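Side-chain contacts in Cgl0159-like domain-containing protein (Corynebacterium glutamicum, PDB 3FOK), which is of unknown function but belongs to a family of the TIM-barrel clan and so is probably an enzyme: residues A[180-185]-A[241-246]; A[200-205]-A[222-227]; A[256-261]-A[268-273]; A[52-57]-A[146-151]. All coordinates share one frame; numbering follows the deposited sequence.

Interaction 1: A[180-185]-A[241-246]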
loop_
_atom_site.group_PDB
_atom_site.type_symbol
_atom_site.label_atom_id
_atom_site.label_comp_id
_atom_site.label_asym_id
_atom_site.label_seq_id
_atom_site.Cartn_x
_atom_site.Cartn_y
_atom_site.Cartn_z
HETATM N N MSE A 180 -3.399 -25.821 0.146
HETATM C CA MSE A 180 -4.020 -26.324 -1.073
HETATM C C MSE A 180 -4.318 -25.189 -2.067
HETATM O O MSE A 180 -5.062 -24.263 -1.745
HETATM C CB MSE A 180 -5.320 -27.004 -0.632
HETATM C CG MSE A 180 -6.038 -27.901 -1.601
HETATM SE SE MSE A 180 -7.734 -28.364 -0.740
HETATM C CE MSE A 180 -7.079 -29.535 0.657
ATOM N N LEU A 181 -3.738 -25.251 -3.263
ATOM C CA LEU A 181 -3.988 -24.221 -4.268
ATOM C C LEU A 181 -4.853 -24.787 -5.394
ATOM O O LEU A 181 -4.550 -25.854 -5.937
ATOM C CB LEU A 181 -2.674 -23.696 -4.865
ATOM C CG LEU A 181 -1.584 -23.114 -3.960
ATOM C CD1 LEU A 181 -0.495 -22.509 -4.837
ATOM C CD2 LEU A 181 -2.159 -22.057 -3.040
ATOM N N GLU A 182 -5.923 -24.072 -5.737
ATOM C CA GLU A 182 -6.818 -24.492 -6.811
ATOM C C GLU A 182 -6.553 -23.558 -7.986
ATOM O O GLU A 182 -7.107 -22.461 -8.052
ATOM C CB GLU A 182 -8.280 -24.375 -6.372
ATOM C CG GLU A 182 -9.272 -25.074 -7.301
ATOM C CD GLU A 182 -10.719 -24.899 -6.860
ATOM O OE1 GLU A 182 -10.990 -24.971 -5.642
ATOM O OE2 GLU A 182 -11.591 -24.705 -7.733
ATOM N N PRO A 183 -5.692 -23.980 -8.928
ATOM C CA PRO A 183 -5.359 -23.160 -10.092
ATOM C C PRO A 183 -6.287 -23.362 -11.283
ATOM O O PRO A 183 -6.946 -24.393 -11.413
ATOM C CB PRO A 183 -3.942 -23.594 -10.403
ATOM C CG PRO A 183 -4.038 -25.071 -10.176
ATOM C CD PRO A 183 -4.841 -25.184 -8.888
ATOM N N PHE A 184 -6.307 -22.359 -12.153
ATOM C CA PHE A 184 -7.124 -22.359 -13.358
ATOM C C PHE A 184 -6.621 -21.262 -14.276
ATOM O O PHE A 184 -6.086 -20.253 -13.817
ATOM C CB PHE A 184 -8.580 -22.005 -13.042
ATOM C CG PHE A 184 -9.422 -23.153 -12.588
ATOM C CD1 PHE A 184 -9.709 -24.208 -13.446
ATOM C CD2 PHE A 184 -9.988 -23.144 -11.318
ATOM C CE1 PHE A 184 -10.556 -25.240 -13.046
ATOM C CE2 PHE A 184 -10.833 -24.167 -10.907
ATOM C CZ PHE A 184 -11.120 -25.220 -11.775
HETATM N N MSE A 185 -6.787 -21.470 -15.575
HETATM C CA MSE A 185 -6.454 -20.444 -16.543
HETATM C C MSE A 185 -7.879 -19.984 -16.812
HETATM O O MSE A 185 -8.763 -20.820 -16.998
HETATM C CB MSE A 185 -5.838 -21.040 -17.812
HETATM C CG MSE A 185 -4.452 -21.655 -17.624
HETATM SE SE MSE A 185 -3.061 -20.407 -17.107
HETATM C CE MSE A 185 -3.337 -20.466 -15.224
ATOM N N LEU A 241 -5.378 -33.301 -5.040
ATOM C CA LEU A 241 -6.733 -33.676 -4.662
ATOM C C LEU A 241 -7.619 -33.246 -5.822
ATOM O O LEU A 241 -7.416 -32.182 -6.410
ATOM C CB LEU A 241 -7.152 -32.964 -3.374
ATOM C CG LEU A 241 -6.404 -33.415 -2.117
ATOM C CD1 LEU A 241 -6.781 -32.531 -0.945
ATOM C CD2 LEU A 241 -6.736 -34.871 -1.818
ATOM N N LEU A 242 -8.593 -34.077 -6.162
ATOM C CA LEU A 242 -9.480 -33.781 -7.276
ATOM C C LEU A 242 -10.751 -33.070 -6.835
ATOM O O LEU A 242 -11.248 -33.285 -5.730
ATOM C CB LEU A 242 -9.836 -35.078 -8.004
ATOM C CG LEU A 242 -8.638 -35.974 -8.338
ATOM C CD1 LEU A 242 -9.129 -37.263 -8.971
ATOM C CD2 LEU A 242 -7.683 -35.241 -9.265
ATOM N N LEU A 243 -11.268 -32.213 -7.708
ATOM C CA LEU A 243 -12.485 -31.464 -7.434
ATOM C C LEU A 243 -13.574 -31.867 -8.427
ATOM O O LEU A 243 -13.283 -32.266 -9.551
ATOM C CB LEU A 243 -12.204 -29.960 -7.535
ATOM C CG LEU A 243 -11.688 -29.414 -8.873
ATOM C CD1 LEU A 243 -12.855 -29.164 -9.819
ATOM C CD2 LEU A 243 -10.934 -28.116 -8.637
ATOM N N GLY A 244 -14.826 -31.774 -7.995
ATOM C CA GLY A 244 -15.942 -32.118 -8.857
ATOM C C GLY A 244 -16.770 -30.871 -9.091
ATOM O O GLY A 244 -17.669 -30.559 -8.304
ATOM N N GLY A 245 -16.469 -30.161 -10.173
ATOM C CA GLY A 245 -17.167 -28.926 -10.483
ATOM C C GLY A 245 -18.673 -28.959 -10.670
ATOM O O GLY A 245 -19.415 -29.489 -9.845
ATOM N N GLU A 246 -19.106 -28.362 -11.776
ATOM C CA GLU A 246 -20.510 -28.246 -12.162
ATOM C C GLU A 246 -21.422 -29.424 -11.809
ATOM O O GLU A 246 -22.358 -29.271 -11.019
ATOM C CB GLU A 246 -20.603 -27.956 -13.666
ATOM C CG GLU A 246 -19.817 -28.923 -14.560
ATOM C CD GLU A 246 -18.310 -28.677 -14.551
ATOM O OE1 GLU A 246 -17.575 -29.497 -15.141
ATOM O OE2 GLU A 246 -17.859 -27.666 -13.963
#
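Met180 and Glu182 face Leu241 and Leu243 across the interior of a TIM barrel. Strands 179-189 and 240-243 are not neighbours: strand 219-224 lies between them, the two short segments are 9.7 Å apart at closest approach, and their directions diverge by 46°, so side chains alone make the contact. The apolar part comes first. Met180, present as selenomethionine, runs out extended and then turns at its last torsion (chi3 -71°), which swings CE across Leu241 at about a right angle, 3.4 Å from CD1. A long, flexible, unbranched chain suits this span, and branched Leu241 offers it a methyl. Further along, Leu243 CD2 also approaches CZ of Phe184, at 4.3 Å and obliquely to the ring. The second kind of contact is polar against apolar. Glu182 reaches inward as a nearly straight chain, and its flank crosses the isobutyl group of Leu243. Its OE1 forms salt bridges with both Lys222 and Lys146, so one carboxylate oxygen serves two ammonium groups, and the leucine methyl beside the carboxylate may slightly favour those pairings. The other oxygen, OE2, lies 3.6 Å from Leu243 CD2, while CG of the same glutamate is 3.7 Å from that methyl.

Interaction 2: A[200-205]-A[222-227]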
loop_
_atom_site.group_PDB
_atom_site.type_symbol
_atom_site.label_atom_id
_atom_site.label_comp_id
_atom_site.label_asym_id
_atom_site.label_seq_id
_atom_site.Cartn_x
_atom_site.Cartn_y
_atom_site.Cartn_z
ATOM N N ASP A 200 -3.901 -28.664 -21.812
ATOM C CA ASP A 200 -2.752 -27.771 -21.766
ATOM C C ASP A 200 -2.916 -26.565 -20.846
ATOM O O ASP A 200 -1.936 -26.096 -20.263
ATOM C CB ASP A 200 -2.383 -27.307 -23.173
ATOM C CG ASP A 200 -1.749 -28.413 -23.994
ATOM O OD1 ASP A 200 -0.826 -29.077 -23.476
ATOM O OD2 ASP A 200 -2.162 -28.619 -25.155
ATOM N N ALA A 201 -4.143 -26.062 -20.714
ATOM C CA ALA A 201 -4.382 -24.915 -19.847
ATOM C C ALA A 201 -4.189 -25.332 -18.391
ATOM O O ALA A 201 -3.561 -24.612 -17.608
ATOM C CB ALA A 201 -5.784 -24.375 -20.062
ATOM N N VAL A 202 -4.725 -26.494 -18.026
ATOM C CA VAL A 202 -4.591 -26.986 -16.665
ATOM C C VAL A 202 -3.115 -27.164 -16.334
ATOM O O VAL A 202 -2.662 -26.795 -15.248
ATOM C CB VAL A 202 -5.315 -28.336 -16.481
ATOM C CG1 VAL A 202 -5.070 -28.872 -15.075
ATOM C CG2 VAL A 202 -6.803 -28.162 -16.727
ATOM N N ILE A 203 -2.368 -27.729 -17.278
ATOM C CA ILE A 203 -0.945 -27.952 -17.080
ATOM C C ILE A 203 -0.212 -26.629 -16.873
ATOM O O ILE A 203 0.623 -26.507 -15.969
ATOM C CB ILE A 203 -0.343 -28.710 -18.281
ATOM C CG1 ILE A 203 -0.812 -30.167 -18.245
ATOM C CG2 ILE A 203 1.184 -28.626 -18.261
ATOM C CD1 ILE A 203 -0.379 -30.997 -19.431
ATOM N N GLN A 204 -0.536 -25.634 -17.692
ATOM C CA GLN A 204 0.107 -24.332 -17.575
ATOM C C GLN A 204 -0.207 -23.677 -16.228
ATOM O O GLN A 204 0.645 -23.012 -15.641
ATOM C CB GLN A 204 -0.343 -23.407 -18.706
ATOM C CG GLN A 204 0.482 -22.134 -18.805
ATOM C CD GLN A 204 -0.040 -21.172 -19.854
ATOM O OE1 GLN A 204 0.585 -20.146 -20.134
ATOM N NE2 GLN A 204 -1.192 -21.493 -20.440
ATOM N N SER A 205 -1.431 -23.863 -15.744
ATOM C CA SER A 205 -1.833 -23.271 -14.474
ATOM C C SER A 205 -1.081 -23.908 -13.313
ATOM O O SER A 205 -0.755 -23.238 -12.334
ATOM C CB SER A 205 -3.349 -23.413 -14.258
ATOM O OG SER A 205 -3.729 -24.752 -14.024
ATOM N N LYS A 222 -5.231 -28.712 -6.086
ATOM C CA LYS A 222 -6.631 -29.107 -6.119
ATOM C C LYS A 222 -6.948 -28.891 -7.593
ATOM O O LYS A 222 -7.135 -27.761 -8.035
ATOM C CB LYS A 222 -7.460 -28.182 -5.229
ATOM C CG LYS A 222 -8.924 -28.560 -5.080
ATOM C CD LYS A 222 -9.633 -27.532 -4.208
ATOM C CE LYS A 222 -11.134 -27.732 -4.189
ATOM N NZ LYS A 222 -11.811 -26.585 -3.523
ATOM N N LEU A 223 -6.975 -29.979 -8.357
ATOM C CA LEU A 223 -7.208 -29.893 -9.792
ATOM C C LEU A 223 -8.519 -30.486 -10.281
ATOM O O LEU A 223 -9.134 -31.313 -9.608
ATOM C CB LEU A 223 -6.060 -30.579 -10.535
ATOM C CG LEU A 223 -4.630 -30.190 -10.156
ATOM C CD1 LEU A 223 -3.655 -31.012 -10.976
ATOM C CD2 LEU A 223 -4.409 -28.707 -10.390
ATOM N N PRO A 224 -8.964 -30.056 -11.473
ATOM C CA PRO A 224 -10.207 -30.550 -12.067
ATOM C C PRO A 224 -9.896 -31.792 -12.900
ATOM O O PRO A 224 -8.840 -31.862 -13.536
ATOM C CB PRO A 224 -10.649 -29.380 -12.934
ATOM C CG PRO A 224 -9.344 -28.888 -13.466
ATOM C CD PRO A 224 -8.451 -28.900 -12.234
ATOM N N VAL A 225 -10.793 -32.773 -12.886
ATOM C CA VAL A 225 -10.578 -33.980 -13.675
ATOM C C VAL A 225 -10.839 -33.589 -15.117
ATOM O O VAL A 225 -11.971 -33.309 -15.505
ATOM C CB VAL A 225 -11.532 -35.107 -13.256
ATOM C CG1 VAL A 225 -11.269 -36.348 -14.091
ATOM C CG2 VAL A 225 -11.344 -35.410 -11.778
ATOM N N VAL A 226 -9.775 -33.571 -15.909
ATOM C CA VAL A 226 -9.855 -33.159 -17.300
ATOM C C VAL A 226 -9.376 -34.222 -18.286
ATOM O O VAL A 226 -8.899 -35.286 -17.895
ATOM C CB VAL A 226 -9.039 -31.853 -17.479
ATOM C CG1 VAL A 226 -8.884 -31.497 -18.942
ATOM C CG2 VAL A 226 -9.732 -30.728 -16.740
ATOM N N GLU A 227 -9.530 -33.922 -19.571
ATOM C CA GLU A 227 -9.111 -34.808 -20.646
ATOM C C GLU A 227 -7.610 -35.078 -20.515
ATOM O O GLU A 227 -6.856 -34.182 -20.146
ATOM C CB GLU A 227 -9.392 -34.145 -21.997
ATOM C CG GLU A 227 -9.693 -35.127 -23.104
ATOM C CD GLU A 227 -11.103 -35.672 -23.002
ATOM O OE1 GLU A 227 -12.052 -34.911 -23.290
ATOM O OE2 GLU A 227 -11.263 -36.853 -22.627
#
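Val202 and Val226 adopt the same side-chain rotamer, with chi1 of 176° and 170°, and in each the CG2 methyl lies beside the backbone N, opposite the carbonyl carbon. This setting brings Val202 CG2 to 3.9 Å from Val226 CG2, as the side chains slide past in opposite directions. The same methyl of Val202, CG2, touches CG of Pro224 at 4.2 Å. One branch thus serves two partners, and a compact valine suits a buried place where the helix packs on the end of the strand and the loop after it; the rigid proline ring gives it a fixed surface to lean on. Val232 of helix 229-232 also packs against Val202. One turn on, the hydroxyl of Ser205 folds back along the helix and donates to Val202 O, 2.6 Å from OG, tilted 26° from the carbonyl plane. Serine can thus occupy this buried position with its polar group satisfied by its own helix. Ile203 and Gln204 pack against a second subunit. Helix 199-210 leads into strand 219-224, which is parallel to strand 179-189, and a helix packed in this way is typical of the beta-alpha-beta crossover of a TIM barrel.

Interaction 3: A[256-261]-A[268-273]; sequences ASWEHA and RGLTVG
Trp258 makes an apolar helix-on-strand contact with Leu270 and Val272 in the outer layer of the TIM barrel. Helix 252-261 connects strand 240-243 to its parallel neighbour 267-272, so this is the helix of a beta-alpha-beta crossover packing on the strand it leads into. Leu270 and Val272, two residues apart, turn their side chains to the same side of the strand, toward the helix, and one indole spans both. Its six-membered ring does the touching. On the side nearer the helix, CE3 meets Leu270 CD2 at 3.7 Å, with that methyl placed obliquely to the ring and the two side chains crossing at about a right angle. At the far end, Val272 comes from the opposite direction and brings both of its methyls to CH2, CG1 at 3.8 Å and CG2 at an equal distance. CG2 also lies over the ring face, 4.2 Å from the centroid and 26° off the normal, which is a CH-pi contact. The tryptophan gets there with CG beside its backbone N (chi1 -65°), directing the broad indole from helix to sheet. Phe255, whose ring stands at about 75° to the indole, and Val225 add to the packing around it. Aliphatic methyls against an aromatic surface give cohesion through dispersion and the weak CH-pi term, so the tie between helix and strand depends on complementary shape and exclusion of water more than on bond direction.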
loop_
_atom_site.group_PDB
_atom_site.type_symbol
_atom_site.label_atom_id
_atom_site.label_comp_id
_atom_site.label_asym_id
_atom_site.label_seq_id
_atom_site.Cartn_x
_atom_site.Cartn_y
_atom_site.Cartn_z
ATOM N N ALA A 256 -16.857 -42.264 -12.666
ATOM C CA ALA A 256 -15.907 -43.086 -13.404
ATOM C C ALA A 256 -14.621 -42.327 -13.713
ATOM O O ALA A 256 -13.529 -42.887 -13.617
ATOM C CB ALA A 256 -16.544 -43.586 -14.698
ATOM N N SER A 257 -14.746 -41.058 -14.088
ATOM C CA SER A 257 -13.572 -40.254 -14.403
ATOM C C SER A 257 -12.719 -40.044 -13.153
ATOM O O SER A 257 -11.491 -40.015 -13.232
ATOM C CB SER A 257 -13.989 -38.904 -14.988
ATOM O OG SER A 257 -14.781 -38.170 -14.073
ATOM N N TRP A 258 -13.374 -39.900 -12.004
ATOM C CA TRP A 258 -12.665 -39.715 -10.744
ATOM C C TRP A 258 -11.904 -40.993 -10.420
ATOM O O TRP A 258 -10.725 -40.958 -10.066
ATOM C CB TRP A 258 -13.647 -39.424 -9.603
ATOM C CG TRP A 258 -14.406 -38.141 -9.729
ATOM C CD1 TRP A 258 -14.274 -37.199 -10.707
ATOM C CD2 TRP A 258 -15.416 -37.655 -8.837
ATOM N NE1 TRP A 258 -15.141 -36.157 -10.479
ATOM C CE2 TRP A 258 -15.853 -36.411 -9.338
ATOM C CE3 TRP A 258 -15.992 -38.151 -7.660
ATOM C CZ2 TRP A 258 -16.842 -35.654 -8.704
ATOM C CZ3 TRP A 258 -16.980 -37.395 -7.028
ATOM C CH2 TRP A 258 -17.391 -36.160 -7.552
ATOM N N GLU A 259 -12.598 -42.119 -10.542
ATOM C CA GLU A 259 -12.014 -43.421 -10.264
ATOM C C GLU A 259 -10.728 -43.630 -11.059
ATOM O O GLU A 259 -9.742 -44.142 -10.530
ATOM C CB GLU A 259 -13.028 -44.523 -10.587
ATOM C CG GLU A 259 -12.557 -45.930 -10.267
ATOM C CD GLU A 259 -13.665 -46.960 -10.414
ATOM O OE1 GLU A 259 -14.314 -46.993 -11.483
ATOM O OE2 GLU A 259 -13.885 -47.739 -9.461
ATOM N N HIS A 260 -10.734 -43.230 -12.328
ATOM C CA HIS A 260 -9.545 -43.376 -13.160
ATOM C C HIS A 260 -8.423 -42.451 -12.707
ATOM O O HIS A 260 -7.300 -42.891 -12.471
ATOM C CB HIS A 260 -9.850 -43.073 -14.626
ATOM C CG HIS A 260 -8.618 -42.905 -15.463
ATOM N ND1 HIS A 260 -7.735 -43.937 -15.700
ATOM C CD2 HIS A 260 -8.084 -41.810 -16.052
ATOM C CE1 HIS A 260 -6.708 -43.483 -16.396
ATOM N NE2 HIS A 260 -6.894 -42.195 -16.621
ATOM N N ALA A 261 -8.734 -41.164 -12.599
ATOM C CA ALA A 261 -7.753 -40.168 -12.182
ATOM C C ALA A 261 -7.173 -40.505 -10.814
ATOM O O ALA A 261 -5.995 -40.266 -10.546
ATOM C CB ALA A 261 -8.402 -38.786 -12.150
ATOM N N ARG A 268 -3.923 -37.953 -4.281
ATOM C CA ARG A 268 -4.171 -38.407 -2.915
ATOM C C ARG A 268 -5.628 -38.449 -2.476
ATOM O O ARG A 268 -5.922 -38.817 -1.342
ATOM C CB ARG A 268 -3.386 -37.527 -1.942
ATOM C CG ARG A 268 -1.895 -37.787 -1.950
ATOM C CD ARG A 268 -1.563 -38.974 -1.074
ATOM N NE ARG A 268 -0.146 -39.318 -1.105
ATOM C CZ ARG A 268 0.455 -40.062 -0.185
ATOM N NH1 ARG A 268 -0.236 -40.535 0.840
ATOM N NH2 ARG A 268 1.746 -40.337 -0.291
ATOM N N GLY A 269 -6.544 -38.063 -3.352
ATOM C CA GLY A 269 -7.938 -38.096 -2.962
ATOM C C GLY A 269 -8.865 -37.090 -3.611
ATOM O O GLY A 269 -8.622 -36.618 -4.724
ATOM N N LEU A 270 -9.935 -36.762 -2.891
ATOM C CA LEU A 270 -10.959 -35.838 -3.368
ATOM C C LEU A 270 -11.272 -34.683 -2.413
ATOM O O LEU A 270 -11.131 -34.802 -1.194
ATOM C CB LEU A 270 -12.262 -36.607 -3.612
ATOM C CG LEU A 270 -12.665 -37.185 -4.972
ATOM C CD1 LEU A 270 -11.469 -37.681 -5.746
ATOM C CD2 LEU A 270 -13.669 -38.305 -4.733
ATOM N N THR A 271 -11.704 -33.569 -2.996
ATOM C CA THR A 271 -12.129 -32.380 -2.261
ATOM C C THR A 271 -13.268 -31.861 -3.128
ATOM O O THR A 271 -13.112 -30.908 -3.898
ATOM C CB THR A 271 -11.022 -31.309 -2.154
ATOM O OG1 THR A 271 -9.932 -31.817 -1.373
ATOM C CG2 THR A 271 -11.564 -30.058 -1.471
ATOM N N VAL A 272 -14.412 -32.527 -2.999
ATOM C CA VAL A 272 -15.605 -32.224 -3.776
ATOM C C VAL A 272 -16.720 -31.593 -2.952
ATOM O O VAL A 272 -16.888 -31.906 -1.775
ATOM C CB VAL A 272 -16.132 -33.517 -4.435
ATOM C CG1 VAL A 272 -17.428 -33.245 -5.176
ATOM C CG2 VAL A 272 -15.079 -34.072 -5.379
ATOM N N GLY A 273 -17.492 -30.715 -3.587
ATOM C CA GLY A 273 -18.579 -30.057 -2.892
ATOM C C GLY A 273 -19.922 -30.109 -3.600
ATOM O O GLY A 273 -20.764 -30.953 -3.288
#

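Interaction 4: A[52-57]-A[146-151]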
loop_
_atom_site.group_PDB
_atom_site.type_symbol
_atom_site.label_atom_id
_atom_site.label_comp_id
_atom_site.label_asym_id
_atom_site.label_seq_id
_atom_site.Cartn_x
_atom_site.Cartn_y
_atom_site.Cartn_z
ATOM N N PRO A 52 -20.750 -20.282 -0.993
ATOM C CA PRO A 52 -21.613 -19.157 -0.617
ATOM C C PRO A 52 -20.873 -17.839 -0.401
ATOM O O PRO A 52 -21.255 -16.805 -0.952
ATOM C CB PRO A 52 -22.286 -19.654 0.658
ATOM C CG PRO A 52 -22.384 -21.125 0.426
ATOM C CD PRO A 52 -21.018 -21.451 -0.135
ATOM N N ALA A 53 -19.815 -17.889 0.403
ATOM C CA ALA A 53 -19.014 -16.711 0.720
ATOM C C ALA A 53 -18.474 -15.999 -0.517
ATOM O O ALA A 53 -18.084 -14.837 -0.451
ATOM C CB ALA A 53 -17.862 -17.107 1.633
ATOM N N ARG A 54 -18.450 -16.697 -1.643
ATOM C CA ARG A 54 -17.953 -16.111 -2.877
ATOM C C ARG A 54 -19.113 -15.626 -3.744
ATOM O O ARG A 54 -18.920 -15.200 -4.885
ATOM C CB ARG A 54 -17.115 -17.137 -3.641
ATOM C CG ARG A 54 -16.269 -16.513 -4.718
ATOM C CD ARG A 54 -15.554 -17.542 -5.565
ATOM N NE ARG A 54 -15.526 -17.075 -6.945
ATOM C CZ ARG A 54 -16.381 -17.468 -7.881
ATOM N NH1 ARG A 54 -17.324 -18.351 -7.590
ATOM N NH2 ARG A 54 -16.316 -16.950 -9.097
ATOM N N GLY A 55 -20.318 -15.690 -3.186
ATOM C CA GLY A 55 -21.499 -15.255 -3.906
ATOM C C GLY A 55 -21.975 -16.256 -4.944
ATOM O O GLY A 55 -22.620 -15.878 -5.927
ATOM N N ALA A 56 -21.667 -17.532 -4.734
ATOM C CA ALA A 56 -22.066 -18.579 -5.672
ATOM C C ALA A 56 -22.953 -19.631 -5.011
ATOM O O ALA A 56 -22.454 -20.616 -4.462
ATOM C CB ALA A 56 -20.824 -19.238 -6.264
ATOM N N LEU A 57 -24.266 -19.426 -5.072
ATOM C CA LEU A 57 -25.213 -20.360 -4.464
ATOM C C LEU A 57 -25.777 -21.414 -5.422
ATOM O O LEU A 57 -26.514 -22.298 -4.998
ATOM C CB LEU A 57 -26.406 -19.609 -3.851
ATOM C CG LEU A 57 -26.294 -18.569 -2.729
ATOM C CD1 LEU A 57 -25.328 -19.061 -1.657
ATOM C CD2 LEU A 57 -25.840 -17.241 -3.296
ATOM N N LYS A 146 -6.605 -23.423 2.072
ATOM C CA LYS A 146 -6.932 -23.554 0.657
ATOM C C LYS A 146 -7.116 -22.191 0.001
ATOM O O LYS A 146 -7.641 -21.253 0.613
ATOM C CB LYS A 146 -8.183 -24.426 0.479
ATOM C CG LYS A 146 -9.442 -23.708 0.021
ATOM C CD LYS A 146 -9.562 -23.627 -1.493
ATOM C CE LYS A 146 -10.884 -22.969 -1.874
ATOM N NZ LYS A 146 -11.204 -23.057 -3.318
ATOM N N THR A 147 -6.684 -22.099 -1.254
ATOM C CA THR A 147 -6.756 -20.862 -2.021
ATOM C C THR A 147 -7.268 -21.101 -3.436
ATOM O O THR A 147 -7.050 -22.167 -4.010
ATOM C CB THR A 147 -5.358 -20.226 -2.150
ATOM O OG1 THR A 147 -4.838 -19.925 -0.852
ATOM C CG2 THR A 147 -5.425 -18.960 -2.980
ATOM N N LEU A 148 -7.941 -20.102 -3.998
ATOM C CA LEU A 148 -8.430 -20.189 -5.366
ATOM C C LEU A 148 -7.495 -19.274 -6.159
ATOM O O LEU A 148 -7.398 -18.084 -5.874
ATOM C CB LEU A 148 -9.865 -19.667 -5.468
ATOM C CG LEU A 148 -10.754 -20.183 -6.611
ATOM C CD1 LEU A 148 -11.723 -19.079 -7.012
ATOM C CD2 LEU A 148 -9.927 -20.606 -7.810
ATOM N N VAL A 149 -6.797 -19.829 -7.142
ATOM C CA VAL A 149 -5.876 -19.036 -7.944
ATOM C C VAL A 149 -6.236 -19.076 -9.421
ATOM O O VAL A 149 -5.675 -19.857 -10.185
ATOM C CB VAL A 149 -4.419 -19.533 -7.798
ATOM C CG1 VAL A 149 -3.461 -18.507 -8.389
ATOM C CG2 VAL A 149 -4.094 -19.784 -6.333
ATOM N N ARG A 150 -7.180 -18.233 -9.820
ATOM C CA ARG A 150 -7.578 -18.169 -11.215
ATOM C C ARG A 150 -6.655 -17.187 -11.912
ATOM O O ARG A 150 -6.473 -16.058 -11.463
ATOM C CB ARG A 150 -9.039 -17.736 -11.335
ATOM C CG ARG A 150 -10.014 -18.855 -11.006
ATOM C CD ARG A 150 -11.433 -18.347 -10.956
ATOM N NE ARG A 150 -11.602 -17.398 -9.865
ATOM C CZ ARG A 150 -12.707 -16.698 -9.646
ATOM N NH1 ARG A 150 -13.752 -16.840 -10.449
ATOM N NH2 ARG A 150 -12.763 -15.855 -8.626
ATOM N N ILE A 151 -6.064 -17.639 -13.009
ATOM C CA ILE A 151 -5.118 -16.838 -13.764
ATOM C C ILE A 151 -5.682 -16.375 -15.102
ATOM O O ILE A 151 -5.781 -17.155 -16.053
ATOM C CB ILE A 151 -3.824 -17.648 -13.996
ATOM C CG1 ILE A 151 -3.272 -18.110 -12.643
ATOM C CG2 ILE A 151 -2.812 -16.824 -14.764
ATOM C CD1 ILE A 151 -2.123 -19.089 -12.729
#
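Arg54 stretches toward Arg150 and Leu148 from a short 3-10 turn, residues 52-54. Its CB already points to the strand, and CG continues anti to the backbone N (chi1 -164°), so the aliphatic stem through CD spends its length crossing the gap. NE is the first atom to arrive: Leu148 CD1 lies 4.3 Å away, obliquely to the guanidinium, and Arg150 NH2 is 3.5 Å from NE, a pair of donors and not a bond. NE also makes a weak hydrogen bond to Gly117 O, a carbonyl that accepts from Arg150 NH2 as well. CZ stands 3.7 Å from Arg150 NH1. The loop carrying Arg54 follows strand 44-48 of the TIM barrel and reaches over toward strand 144-151, where Arg150 sits near the C-terminal end, the side on which barrels of this fold usually have their active site. At the tip, Arg54 NH2 comes within 2.9 Å of Arg150 NH1, both being donors. Each of these nitrogens forms a salt bridge to OE1 of Glu124, and this common carboxylate oxygen probably offsets the closeness of the two cations. Their guanidinium planes stand 80° apart, nearly perpendicular. Arginine suits both places because its several N-H groups serve different acceptors at once: Arg150 NH2 also pairs with Asp127 OD2. Within the turn, Gly55 N hydrogen-bonds to Pro52 O at 2.7 Å, and Pro52 and Ala53 pack against the third subunit.

All four contacts belong to one TIM barrel and reach the same curled sheet. Along the chain, interaction 4 closes before interaction 1 opens, interaction 2 is nested inside the loop of interaction 1, and interaction 3 comes last. Interactions 1 and 2 have centres about 8 Å apart, joined by the Glu182-Lys222 salt bridge; interaction 4 lies about 10 Å from interaction 1 through the neighbouring strands 144-151 and 179-189, and interaction 3 about 11 Å from it through strands 240-243 and 267-272. Interactions 3 and 4, about 20 Å apart between centres, do not touch. Interaction 1 lies in the barrel interior, interactions 2 and 3 hold outer helices on it, and interaction 4 brings a loop over its C-terminal side.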